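Local coordinates for protein fructokinase (Silicibacter sp., PDB 3C8U) that probably transfers a phosphate group from ATP to fructose, as a kinase of the P-loop type, at residues E13-D16 / R22-V25; L38-A43 / A53-M58; K77-T82 / L188-A193; N132-D137 / A146-S151; Q167-H172 / A181-N186. All blocks are in the same frame, centred on the assembly; numbering follows the deposited sequence.

Interaction 1. Residues E13-D16 / R22-V25; sequences ERLD and RQLV
Gln-23 reaches from the start of strand 23-28 to the backbone that follows helix 4-14. Its CB meets CD2 of Leu-15 at 4.0 Å. CG stands beside the backbone N (chi1 -72°), and the chain runs extended from there toward the turn. CD passes the same leucine methyl, Leu-15 CD2, at 3.8 Å. At the tip, OE1 accepts a hydrogen bond from the backbone N of Asp-16, 2.9 Å long and nearly straight at 162°. The donor lies in the carbonyl plane of the amide, with a C=O...N angle of 145°. This bond favours OE1 at the turn, although Asp-16 O, another acceptor, is only 3.2 Å from Gln-23 OE1. NE2 is 4.0 Å from Leu-15 CB and makes no bond across the contact.

Leu-15 crosses the glutamine chain at a slant. Its CD2 goes on to touch CG2 of Val-25 at 4.2 Å. Gln-23 and Val-25 point to the same side of the sheet, so one leucine spans both. Asp-16 OD1 turns to the backbone N of Arg-18.

The contact closes the short connection between helix 4-14 and strand 23-28. Leu-15 also packs on Val-126 and Val-150, from the strands flanking 23-28 in the parallel sheet.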
# COMPACT_ATOMS: atom_id res chain seq x y z
N GLU A 13 -19.12 8.08 -4.09
CA GLU A 13 -20.10 7.86 -5.16
C GLU A 13 -20.01 6.45 -5.67
O GLU A 13 -20.95 5.93 -6.26
CB GLU A 13 -19.88 8.79 -6.37
CG GLU A 13 -20.07 10.23 -6.06
CD GLU A 13 -19.70 11.11 -7.23
OE1 GLU A 13 -19.10 10.59 -8.20
OE2 GLU A 13 -19.97 12.31 -7.14
N ARG A 14 -18.85 5.87 -5.49
CA ARG A 14 -18.56 4.55 -6.06
C ARG A 14 -18.77 3.42 -5.07
O ARG A 14 -18.87 2.25 -5.44
CB ARG A 14 -17.15 4.51 -6.64
CG ARG A 14 -17.02 5.37 -7.88
CD ARG A 14 -15.55 5.39 -8.32
NE ARG A 14 -15.34 6.03 -9.64
CZ ARG A 14 -15.46 7.32 -9.87
NH1 ARG A 14 -15.84 8.16 -8.91
NH2 ARG A 14 -15.23 7.79 -11.09
N LEU A 15 -18.87 3.79 -3.80
CA LEU A 15 -19.19 2.81 -2.74
C LEU A 15 -20.68 2.54 -2.76
O LEU A 15 -21.45 3.31 -3.30
CB LEU A 15 -18.75 3.35 -1.38
CG LEU A 15 -17.22 3.42 -1.23
CD1 LEU A 15 -16.90 4.10 0.08
CD2 LEU A 15 -16.54 2.02 -1.35
N ASP A 16 -21.09 1.43 -2.19
CA ASP A 16 -22.49 1.00 -2.22
C ASP A 16 -22.98 0.92 -0.78
O ASP A 16 -22.59 0.02 -0.05
CB ASP A 16 -22.61 -0.38 -2.87
CG ASP A 16 -24.03 -0.89 -2.91
OD1 ASP A 16 -24.95 -0.21 -2.42
OD2 ASP A 16 -24.20 -2.03 -3.41
N ARG A 22 -17.81 -4.76 5.44
CA ARG A 22 -16.90 -3.65 5.35
C ARG A 22 -16.45 -3.47 3.90
O ARG A 22 -16.28 -4.44 3.15
CB ARG A 22 -15.71 -3.92 6.28
CG ARG A 22 -14.73 -2.83 6.31
CD ARG A 22 -13.61 -3.12 7.29
NE ARG A 22 -14.06 -3.08 8.67
CZ ARG A 22 -14.14 -4.13 9.47
NH1 ARG A 22 -13.82 -5.34 9.04
NH2 ARG A 22 -14.55 -3.97 10.71
N GLN A 23 -16.28 -2.22 3.51
CA GLN A 23 -15.81 -1.88 2.16
C GLN A 23 -14.30 -1.61 2.16
O GLN A 23 -13.75 -1.10 3.12
CB GLN A 23 -16.62 -0.71 1.59
CG GLN A 23 -18.06 -1.17 1.22
CD GLN A 23 -18.98 -0.05 0.79
OE1 GLN A 23 -19.44 -0.03 -0.34
NE2 GLN A 23 -19.24 0.90 1.68
N LEU A 24 -13.68 -2.05 1.08
CA LEU A 24 -12.24 -1.90 0.82
C LEU A 24 -11.93 -0.94 -0.32
O LEU A 24 -12.43 -1.04 -1.44
CB LEU A 24 -11.60 -3.25 0.53
CG LEU A 24 -11.74 -4.39 1.56
CD1 LEU A 24 -10.80 -5.53 1.19
CD2 LEU A 24 -11.40 -3.91 2.90
N VAL A 25 -11.08 0.01 0.01
CA VAL A 25 -10.55 0.95 -0.95
C VAL A 25 -9.05 0.81 -1.01
O VAL A 25 -8.35 0.94 -0.01
CB VAL A 25 -10.96 2.43 -0.60
CG1 VAL A 25 -10.28 3.44 -1.56
CG2 VAL A 25 -12.47 2.62 -0.62

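Interaction 2. Residues L38-A43 / A53-M58; sequences LSNPLA and AEVVPM
Ser-39 OG is held by a hydrogen bond to Glu-130 OE1 and by weak ones to the backbone O atoms of Lys-35 and Ser-36. This hydroxyl also touches Val-55. Its torsion (chi1 58°) places Ser-39 OG against Val-55 CG1, 3.5 Å away. No hydrogen bond joins helix 38-43 to strand 53-57.

Val-55 presents its two methyls to different parts of the helix. CG1, anti to the backbone N (chi1 180°), meets the serine side chain. CG2 sits against the helix backbone, 3.5 Å from Ser-39 O, and also reaches Ala-43 CB at 3.9 Å. The helix and strand axes are 7.4 Å apart and run nearly antiparallel, at 158°. With strand 23-28 they make a beta-alpha-beta crossover of the P-loop kinase fold: helix 36-48 follows a probable Walker A loop and leads to the parallel strand 53-57. An alanine at Val-55 would lose both methyl contacts and is likely to open a gap beneath Ser-39 and Ala-43.

Asn-40 crosses the valine at about a right angle, OD1 lying 3.6 Å from Val-55 CG2. Its ND2 bonds back to Ser-36 O. At the far end, Ala-43 CB and Ala-53 CB meet at 4.1 Å.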
# COMPACT_ATOMS: atom_id res chain seq x y z
N LEU A 38 -1.33 10.70 1.43
CA LEU A 38 -2.65 10.79 0.74
C LEU A 38 -3.72 9.92 1.43
O LEU A 38 -4.85 10.35 1.67
CB LEU A 38 -2.50 10.42 -0.74
CG LEU A 38 -3.78 10.49 -1.57
CD1 LEU A 38 -4.32 11.93 -1.60
CD2 LEU A 38 -3.57 9.94 -2.96
N SER A 39 -3.36 8.70 1.80
CA SER A 39 -4.36 7.75 2.33
C SER A 39 -5.00 8.25 3.62
O SER A 39 -6.22 8.16 3.84
CB SER A 39 -3.73 6.38 2.57
OG SER A 39 -2.65 6.46 3.46
N ASN A 40 -4.15 8.78 4.50
CA ASN A 40 -4.60 9.25 5.81
C ASN A 40 -5.59 10.44 5.74
O ASN A 40 -6.65 10.39 6.38
CB ASN A 40 -3.41 9.50 6.74
CG ASN A 40 -2.85 8.20 7.24
OD1 ASN A 40 -3.44 7.59 8.11
ND2 ASN A 40 -1.77 7.71 6.62
N PRO A 41 -5.26 11.48 4.95
CA PRO A 41 -6.24 12.55 4.81
C PRO A 41 -7.52 12.10 4.12
O PRO A 41 -8.59 12.60 4.44
CB PRO A 41 -5.50 13.57 3.95
CG PRO A 41 -4.06 13.37 4.30
CD PRO A 41 -3.98 11.86 4.35
N LEU A 42 -7.39 11.13 3.23
CA LEU A 42 -8.57 10.55 2.55
C LEU A 42 -9.45 9.82 3.56
O LEU A 42 -10.66 9.95 3.51
CB LEU A 42 -8.18 9.62 1.40
CG LEU A 42 -9.37 8.90 0.74
CD1 LEU A 42 -10.32 9.89 0.03
CD2 LEU A 42 -8.93 7.79 -0.23
N ALA A 43 -8.81 9.07 4.47
CA ALA A 43 -9.53 8.38 5.55
C ALA A 43 -10.30 9.37 6.41
O ALA A 43 -11.46 9.14 6.80
CB ALA A 43 -8.54 7.49 6.45
N ALA A 53 -13.39 5.52 8.38
CA ALA A 53 -12.36 4.92 7.55
C ALA A 53 -11.05 4.94 8.26
O ALA A 53 -10.76 5.83 9.07
CB ALA A 53 -12.22 5.71 6.22
N GLU A 54 -10.26 3.93 7.95
CA GLU A 54 -8.89 3.79 8.44
C GLU A 54 -7.96 3.20 7.39
O GLU A 54 -8.40 2.49 6.50
CB GLU A 54 -8.88 2.94 9.71
CG GLU A 54 -9.48 3.68 10.89
CD GLU A 54 -9.64 2.83 12.13
OE1 GLU A 54 -8.62 2.51 12.77
OE2 GLU A 54 -10.79 2.52 12.48
N VAL A 55 -6.69 3.51 7.55
CA VAL A 55 -5.66 3.07 6.62
C VAL A 55 -5.00 1.79 7.13
O VAL A 55 -4.53 1.72 8.26
CB VAL A 55 -4.59 4.17 6.36
CG1 VAL A 55 -3.54 3.64 5.37
CG2 VAL A 55 -5.27 5.47 5.83
N VAL A 56 -4.98 0.78 6.26
CA VAL A 56 -4.39 -0.53 6.56
C VAL A 56 -3.18 -0.74 5.61
O VAL A 56 -3.34 -0.99 4.42
CB VAL A 56 -5.41 -1.67 6.41
CG1 VAL A 56 -4.70 -3.09 6.59
CG2 VAL A 56 -6.60 -1.48 7.38
N PRO A 57 -1.96 -0.58 6.12
CA PRO A 57 -0.85 -0.83 5.20
C PRO A 57 -0.53 -2.29 4.96
O PRO A 57 -0.71 -3.14 5.84
CB PRO A 57 0.34 -0.19 5.93
CG PRO A 57 -0.24 0.64 6.97
CD PRO A 57 -1.49 0.02 7.37
N MSE A 58 -0.03 -2.56 3.76
CA MSE A 58 0.43 -3.91 3.38
C MSE A 58 1.82 -4.26 3.89
O MSE A 58 2.20 -5.40 3.89
CB MSE A 58 0.29 -4.18 1.87
CG MSE A 58 1.31 -3.67 0.95
SE MSE A 58 1.35 -4.65 -0.83
CE MSE A 58 2.24 -6.20 -0.30

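Interaction 3. Residues K77-T82 / L188-A193; sequences KGAPET and LANARA
Van der Waals packing of Asn-190 against the Gly-78 to Ala-79 backbone makes the direct contact. The asparagine projects from helix 186-195 with CG beside its backbone N (chi1 -68°). Asn-190 ND2 comes to 3.4 Å from Gly-78 C. Asn-190 OD1 lies 3.6 Å from Ala-79 CB. Neither is a hydrogen bond. ND2 and the backbone N of Ala-79 are both donors, and ND2 instead gives a weak bond to Asn-186 OD1.

Gly-78 has backbone angles of 116° and -26°. A side chain at this position would collide with the carbonyl O of Lys-77 and would also press on the Asn-190 amide.

Hydrogen bonds shape the loop itself. Thr-82 OG1 accepts from the backbone N of Gly-78 at 2.8 Å and donates to Ala-79 O at 2.6 Å. Ala-79 O takes this second bond on a lone pair and also accepts from Thr-82 N, 2.9 Å away. The hydroxyl of Thr-82 thus ties its end of the bend back to Gly-78 and Ala-79, the two residues that meet Asn-190.

The loop lies between helices 65-68 and 85-97 in the chain. Gly-78 O receives the hydroxyl of Tyr-133, whose ring also packs on Asn-190. Helix 186-195 also rests on helix 158-171, through Leu-188 and Ala-191.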
# COMPACT_ATOMS: atom_id res chain seq x y z
N LYS A 77 14.51 -7.17 -0.75
CA LYS A 77 13.43 -6.91 0.20
C LYS A 77 12.65 -5.71 -0.26
O LYS A 77 13.21 -4.66 -0.53
CB LYS A 77 13.94 -6.67 1.61
CG LYS A 77 12.84 -6.65 2.66
CD LYS A 77 13.40 -6.73 4.08
CE LYS A 77 12.30 -6.74 5.12
NZ LYS A 77 12.73 -6.94 6.50
N GLY A 78 11.35 -5.90 -0.40
CA GLY A 78 10.49 -4.87 -0.95
C GLY A 78 9.86 -5.29 -2.25
O GLY A 78 8.81 -4.79 -2.63
N ALA A 79 10.53 -6.20 -2.93
CA ALA A 79 10.00 -6.81 -4.15
C ALA A 79 8.78 -7.68 -3.81
O ALA A 79 8.65 -8.18 -2.68
CB ALA A 79 11.09 -7.65 -4.88
N PRO A 80 7.90 -7.91 -4.79
CA PRO A 80 6.66 -8.61 -4.48
C PRO A 80 6.91 -9.97 -3.84
O PRO A 80 6.18 -10.40 -2.96
CB PRO A 80 5.98 -8.78 -5.84
CG PRO A 80 6.65 -7.89 -6.77
CD PRO A 80 7.95 -7.43 -6.18
N GLU A 81 7.93 -10.66 -4.33
CA GLU A 81 8.18 -12.04 -3.87
C GLU A 81 8.71 -12.08 -2.43
O GLU A 81 8.80 -13.14 -1.79
CB GLU A 81 9.11 -12.80 -4.81
CG GLU A 81 10.47 -12.22 -4.91
CD GLU A 81 10.65 -11.29 -6.09
OE1 GLU A 81 9.71 -10.50 -6.43
OE2 GLU A 81 11.77 -11.35 -6.66
N THR A 82 8.99 -10.91 -1.90
CA THR A 82 9.43 -10.78 -0.52
C THR A 82 8.28 -10.53 0.46
O THR A 82 8.49 -10.35 1.65
CB THR A 82 10.56 -9.73 -0.36
OG1 THR A 82 10.05 -8.39 -0.47
CG2 THR A 82 11.62 -10.00 -1.43
N LEU A 188 13.93 1.26 -6.96
CA LEU A 188 13.64 1.82 -8.31
C LEU A 188 13.33 0.69 -9.28
O LEU A 188 12.53 0.86 -10.20
CB LEU A 188 14.78 2.71 -8.87
CG LEU A 188 14.67 4.25 -8.71
CD1 LEU A 188 15.53 4.91 -9.81
CD2 LEU A 188 13.24 4.82 -8.76
N ALA A 189 13.95 -0.46 -9.06
CA ALA A 189 13.69 -1.65 -9.88
C ALA A 189 12.24 -2.06 -9.64
O ALA A 189 11.51 -2.46 -10.56
CB ALA A 189 14.65 -2.82 -9.54
N ASN A 190 11.82 -1.92 -8.40
CA ASN A 190 10.43 -2.28 -8.00
C ASN A 190 9.44 -1.30 -8.63
O ASN A 190 8.39 -1.66 -9.14
CB ASN A 190 10.27 -2.30 -6.48
CG ASN A 190 11.05 -3.46 -5.83
OD1 ASN A 190 11.39 -4.45 -6.49
ND2 ASN A 190 11.42 -3.28 -4.57
N ALA A 191 9.83 -0.03 -8.58
CA ALA A 191 9.00 1.05 -9.14
C ALA A 191 8.78 0.76 -10.61
O ALA A 191 7.71 0.92 -11.15
CB ALA A 191 9.64 2.44 -8.94
N ARG A 192 9.84 0.25 -11.22
CA ARG A 192 9.86 -0.04 -12.65
C ARG A 192 8.97 -1.25 -12.96
O ARG A 192 8.17 -1.23 -13.91
CB ARG A 192 11.31 -0.26 -13.12
CG ARG A 192 11.60 0.08 -14.56
CD ARG A 192 13.06 0.58 -14.80
NE ARG A 192 14.06 -0.14 -14.01
CZ ARG A 192 14.76 0.41 -13.01
NH1 ARG A 192 14.58 1.69 -12.69
NH2 ARG A 192 15.65 -0.32 -12.34
N ALA A 193 9.10 -2.30 -12.14
CA ALA A 193 8.27 -3.53 -12.30
C ALA A 193 6.79 -3.20 -12.17
O ALA A 193 5.90 -3.74 -12.86
CB ALA A 193 8.67 -4.61 -11.22

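Interaction 4. Residues N132-D137 / A146-S151; sequences NYLLFD and AIWDVS
The indole of Trp-148 meets the loop 132-137 with its edge. Leu-134 O lies in the ring plane, only 4° out of it, and takes a hydrogen bond from Trp-148 NE1. The bond is 2.8 Å long and almost straight, at 172°. Trp-148 CG stands beside its own backbone N (chi1 -49°), which puts the indole toward the loop. Leu-135 CD2 also sits at the edge, near the ring plane, 4.3 Å from Trp-148 CD1. Further round, Leu-134 CD2 packs on CZ2 of Trp-148 at 3.8 Å. The leucine and the indole cross at about a right angle.

Two further rings belong to the loop. Asn-132 CB lies over the centre of the Tyr-133 ring, and Tyr-133 CD1 over that of Phe-136.

The loop follows strand 126-131 of the parallel sheet, and Trp-148 comes just before strand 150-154. These strands lie on either side of strand 23-28, so the contact bridges across the central strand. That strand leads into the likely P-loop of this kinase fold, where Lys-35 bonds Asn-132 OD1. Trp-148 and Leu-134 both pack on Ala-26 of strand 23-28. A leucine in place of Trp-148 would remove the indole N-H, and would probably leave Leu-134 O without this donor and the Leu-134 side chain less firmly packed.

Leu-135 CD2 ends 4.1 Å from Ser-151 OG, in strand 150-154.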
# COMPACT_ATOMS: atom_id res chain seq x y z
N ASN A 132 2.24 -1.10 -2.53
CA ASN A 132 2.86 -0.94 -3.84
C ASN A 132 2.27 -1.86 -4.91
O ASN A 132 2.40 -1.59 -6.09
CB ASN A 132 4.37 -1.14 -3.71
CG ASN A 132 5.01 -0.10 -2.82
OD1 ASN A 132 4.64 1.09 -2.87
ND2 ASN A 132 5.96 -0.51 -2.01
N TYR A 133 1.67 -2.97 -4.47
CA TYR A 133 1.27 -4.06 -5.39
C TYR A 133 -0.22 -4.37 -5.41
O TYR A 133 -0.60 -5.54 -5.52
CB TYR A 133 2.06 -5.35 -5.07
CG TYR A 133 3.55 -5.08 -5.05
CD1 TYR A 133 4.21 -4.67 -6.20
CD2 TYR A 133 4.29 -5.21 -3.89
CE1 TYR A 133 5.57 -4.40 -6.19
CE2 TYR A 133 5.65 -4.94 -3.87
CZ TYR A 133 6.28 -4.54 -5.02
OH TYR A 133 7.64 -4.26 -4.99
N LEU A 134 -1.05 -3.32 -5.36
CA LEU A 134 -2.50 -3.48 -5.27
C LEU A 134 -3.22 -3.47 -6.60
O LEU A 134 -4.40 -3.81 -6.68
CB LEU A 134 -3.11 -2.45 -4.32
CG LEU A 134 -2.53 -2.44 -2.88
CD1 LEU A 134 -3.43 -1.55 -2.00
CD2 LEU A 134 -2.33 -3.86 -2.26
N LEU A 135 -2.46 -3.11 -7.64
CA LEU A 135 -2.94 -3.00 -9.03
C LEU A 135 -1.88 -3.60 -9.95
O LEU A 135 -1.49 -3.04 -10.97
CB LEU A 135 -3.24 -1.55 -9.39
CG LEU A 135 -4.50 -0.97 -8.72
CD1 LEU A 135 -4.75 0.49 -9.08
CD2 LEU A 135 -5.76 -1.81 -8.99
N PHE A 136 -1.39 -4.74 -9.51
CA PHE A 136 -0.18 -5.36 -10.06
C PHE A 136 -0.47 -6.64 -10.85
O PHE A 136 -0.99 -7.64 -10.34
CB PHE A 136 0.79 -5.61 -8.89
CG PHE A 136 2.16 -6.03 -9.29
CD1 PHE A 136 2.99 -5.17 -10.00
CD2 PHE A 136 2.66 -7.27 -8.89
CE1 PHE A 136 4.28 -5.56 -10.35
CE2 PHE A 136 3.95 -7.67 -9.24
CZ PHE A 136 4.76 -6.83 -9.97
N ASP A 137 -0.14 -6.56 -12.14
CA ASP A 137 -0.47 -7.61 -13.11
C ASP A 137 0.58 -8.73 -13.09
O ASP A 137 1.46 -8.84 -13.95
CB ASP A 137 -0.67 -7.00 -14.49
CG ASP A 137 -1.34 -7.95 -15.48
OD1 ASP A 137 -1.72 -9.09 -15.16
OD2 ASP A 137 -1.49 -7.51 -16.62
N ALA A 146 -10.14 -7.86 -7.79
CA ALA A 146 -11.52 -8.34 -7.68
C ALA A 146 -12.06 -8.07 -6.29
O ALA A 146 -13.26 -8.10 -6.06
CB ALA A 146 -11.61 -9.81 -7.99
N ILE A 147 -11.14 -7.85 -5.35
CA ILE A 147 -11.53 -7.70 -3.92
C ILE A 147 -11.89 -6.25 -3.59
O ILE A 147 -12.67 -5.97 -2.70
CB ILE A 147 -10.37 -8.09 -2.94
CG1 ILE A 147 -9.92 -9.53 -3.15
CG2 ILE A 147 -10.80 -8.00 -1.47
CD1 ILE A 147 -8.82 -9.91 -2.20
N TRP A 148 -11.26 -5.34 -4.30
CA TRP A 148 -11.40 -3.93 -4.00
C TRP A 148 -12.80 -3.44 -4.40
O TRP A 148 -13.34 -3.84 -5.43
CB TRP A 148 -10.38 -3.06 -4.74
CG TRP A 148 -8.92 -3.49 -4.69
CD1 TRP A 148 -8.02 -3.38 -5.69
CD2 TRP A 148 -8.22 -4.11 -3.58
NE1 TRP A 148 -6.79 -3.87 -5.29
CE2 TRP A 148 -6.89 -4.30 -3.99
CE3 TRP A 148 -8.60 -4.48 -2.29
CZ2 TRP A 148 -5.93 -4.88 -3.16
CZ3 TRP A 148 -7.64 -5.05 -1.46
CH2 TRP A 148 -6.32 -5.24 -1.90
N ASP A 149 -13.36 -2.53 -3.60
CA ASP A 149 -14.62 -1.90 -3.98
C ASP A 149 -14.38 -0.67 -4.82
O ASP A 149 -15.12 -0.37 -5.75
CB ASP A 149 -15.48 -1.61 -2.75
CG ASP A 149 -15.89 -2.88 -2.05
OD1 ASP A 149 -16.64 -3.71 -2.64
OD2 ASP A 149 -15.50 -3.06 -0.88
N VAL A 150 -13.32 0.05 -4.47
CA VAL A 150 -12.85 1.22 -5.22
C VAL A 150 -11.33 1.13 -5.22
O VAL A 150 -10.71 0.73 -4.23
CB VAL A 150 -13.32 2.59 -4.63
CG1 VAL A 150 -12.81 3.79 -5.48
CG2 VAL A 150 -14.86 2.64 -4.46
N SER A 151 -10.73 1.46 -6.33
CA SER A 151 -9.28 1.48 -6.42
C SER A 151 -8.76 2.80 -6.97
O SER A 151 -9.36 3.45 -7.87
CB SER A 151 -8.78 0.32 -7.27
OG SER A 151 -9.01 0.59 -8.65

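Interaction 5. Residues Q167-H172 / A181-N186; sequences QRWLDH and ARAQGN
Trp-169 and Arg-182 join helices 158-171 and 176-184, a hairpin of two consecutive helices at the edge of this kinase fold. The side chains cross at about a right angle, with the arginine laid over one face of the indole. CG of Arg-182 sits over the face of the six-membered ring of Trp-169, 3.6 Å from its centroid. This is a CH-pi contact.

The arginine leaves its helix with CG anti to the backbone N (chi1 -176°), then bends at chi2 (68°). The bend brings the guanidinium back over the outer rim of the same ring. The guanidinium and indole planes are 34° apart, so the group leans on the ring and is not stacked flat. Arg-182 CZ lies 3.5 Å from CZ3 of Trp-169. The aromatic face thus supports both the aliphatic and the charged part of one long side chain.

Ala-183 fills the helix interface beside the arginine. Its CB approaches the pyrrole part of the indole obliquely, 4.1 Å from Trp-169 CD1, and also packs on Leu-165 and Val-166. Ala-179 of helix 176-184 touches the tryptophan too. No hydrogen bond crosses between the segments. The closest approach of all is at the guanidinium, where Arg-182 NH2 stands 3.4 Å from Trp-169 CH2.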
# COMPACT_ATOMS: atom_id res chain seq x y z
N GLN A 167 16.71 11.19 -1.47
CA GLN A 167 16.57 11.98 -0.23
C GLN A 167 16.35 11.07 0.97
O GLN A 167 16.93 11.28 2.05
CB GLN A 167 15.47 13.03 -0.32
CG GLN A 167 15.53 14.06 0.85
CD GLN A 167 16.89 14.77 0.96
OE1 GLN A 167 17.31 15.49 0.05
NE2 GLN A 167 17.56 14.60 2.10
N ARG A 168 15.55 10.04 0.76
CA ARG A 168 15.24 9.09 1.83
C ARG A 168 16.53 8.52 2.37
O ARG A 168 16.79 8.50 3.56
CB ARG A 168 14.31 7.96 1.34
CG ARG A 168 14.17 6.80 2.31
CD ARG A 168 12.84 6.06 2.10
NE ARG A 168 12.96 4.81 1.35
CZ ARG A 168 11.92 4.13 0.86
NH1 ARG A 168 10.69 4.59 1.03
NH2 ARG A 168 12.11 3.00 0.19
N TRP A 169 17.38 8.12 1.44
CA TRP A 169 18.61 7.44 1.79
C TRP A 169 19.64 8.42 2.35
O TRP A 169 20.50 8.07 3.17
CB TRP A 169 19.13 6.62 0.62
CG TRP A 169 18.25 5.44 0.43
CD1 TRP A 169 17.30 5.26 -0.54
CD2 TRP A 169 18.14 4.32 1.31
NE1 TRP A 169 16.64 4.07 -0.34
CE2 TRP A 169 17.14 3.47 0.78
CE3 TRP A 169 18.81 3.94 2.47
CZ2 TRP A 169 16.79 2.26 1.39
CZ3 TRP A 169 18.47 2.73 3.07
CH2 TRP A 169 17.47 1.91 2.53
N LEU A 170 19.49 9.68 1.94
CA LEU A 170 20.36 10.75 2.44
C LEU A 170 20.02 10.98 3.92
O LEU A 170 20.88 11.14 4.77
CB LEU A 170 20.21 12.04 1.64
CG LEU A 170 20.89 12.13 0.27
CD1 LEU A 170 20.53 13.48 -0.43
CD2 LEU A 170 22.38 11.96 0.44
N ASP A 171 18.73 10.95 4.20
CA ASP A 171 18.22 11.12 5.58
C ASP A 171 18.78 10.03 6.49
O ASP A 171 19.08 10.25 7.66
CB ASP A 171 16.69 11.12 5.61
CG ASP A 171 16.11 12.39 5.00
OD1 ASP A 171 16.90 13.32 4.71
OD2 ASP A 171 14.88 12.46 4.80
N HIS A 172 18.95 8.87 5.90
CA HIS A 172 19.42 7.69 6.60
C HIS A 172 20.92 7.81 6.87
O HIS A 172 21.51 7.01 7.58
CB HIS A 172 19.10 6.42 5.80
CG HIS A 172 18.99 5.21 6.66
ND1 HIS A 172 19.43 3.96 6.25
CD2 HIS A 172 18.52 5.05 7.92
CE1 HIS A 172 19.22 3.09 7.22
NE2 HIS A 172 18.67 3.73 8.24
N ALA A 181 22.93 4.95 -5.41
CA ALA A 181 23.18 3.55 -5.77
C ALA A 181 22.12 2.67 -5.12
O ALA A 181 21.56 1.75 -5.72
CB ALA A 181 24.59 3.10 -5.34
N ARG A 182 21.83 3.02 -3.89
CA ARG A 182 20.90 2.23 -3.08
C ARG A 182 19.53 2.30 -3.70
O ARG A 182 18.83 1.30 -3.89
CB ARG A 182 20.86 2.76 -1.64
CG ARG A 182 20.01 1.97 -0.69
CD ARG A 182 20.60 0.61 -0.43
NE ARG A 182 19.97 0.01 0.74
CZ ARG A 182 20.46 0.09 1.98
NH1 ARG A 182 21.61 0.72 2.20
NH2 ARG A 182 19.81 -0.48 2.98
N ALA A 183 19.14 3.52 -4.01
CA ALA A 183 17.80 3.78 -4.57
C ALA A 183 17.63 3.17 -5.95
O ALA A 183 16.56 2.66 -6.29
CB ALA A 183 17.53 5.26 -4.64
N GLN A 184 18.69 3.26 -6.73
CA GLN A 184 18.68 2.82 -8.14
C GLN A 184 18.64 1.30 -8.16
O GLN A 184 18.25 0.65 -9.12
CB GLN A 184 19.86 3.39 -8.96
CG GLN A 184 19.48 4.72 -9.63
CD GLN A 184 20.65 5.46 -10.30
OE1 GLN A 184 21.76 4.93 -10.39
NE2 GLN A 184 20.40 6.69 -10.76
N GLY A 185 19.00 0.74 -7.03
CA GLY A 185 18.94 -0.68 -6.91
C GLY A 185 17.47 -1.03 -6.75
O GLY A 185 16.60 -0.68 -7.56
N ASN A 186 17.23 -1.71 -5.66
CA ASN A 186 15.93 -2.27 -5.28
C ASN A 186 14.71 -1.38 -5.57
O ASN A 186 13.89 -1.65 -6.46
CB ASN A 186 16.02 -2.53 -3.77
CG ASN A 186 15.02 -3.51 -3.26
OD1 ASN A 186 14.35 -4.25 -4.00
ND2 ASN A 186 14.94 -3.55 -1.93

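Overall arrangement
Interactions 1, 2 and 4 all reach the five-stranded parallel sheet. Their centres are 13 to 15 Å apart. Interaction 1 touches interaction 4 through the neighbouring strands 23-28 and 150-154. Interaction 2 meets interaction 4 at Met-58, whose selenium packs on the loop 132-137. Interaction 5 joins two helices, and interaction 3 sets the loop 77-82 against helix 186-195; their centres are about 14 Å apart. Helices 176-184 and 186-195 follow each other and connect them. Tyr-133 OH links interaction 4 to interaction 3 through Gly-78 O. Along the chain, interactions 1 and 2 come first, and interaction 3 then encloses 4 and 5. The sheet core with its probable nucleotide-binding loop is thus connected to the outer helices.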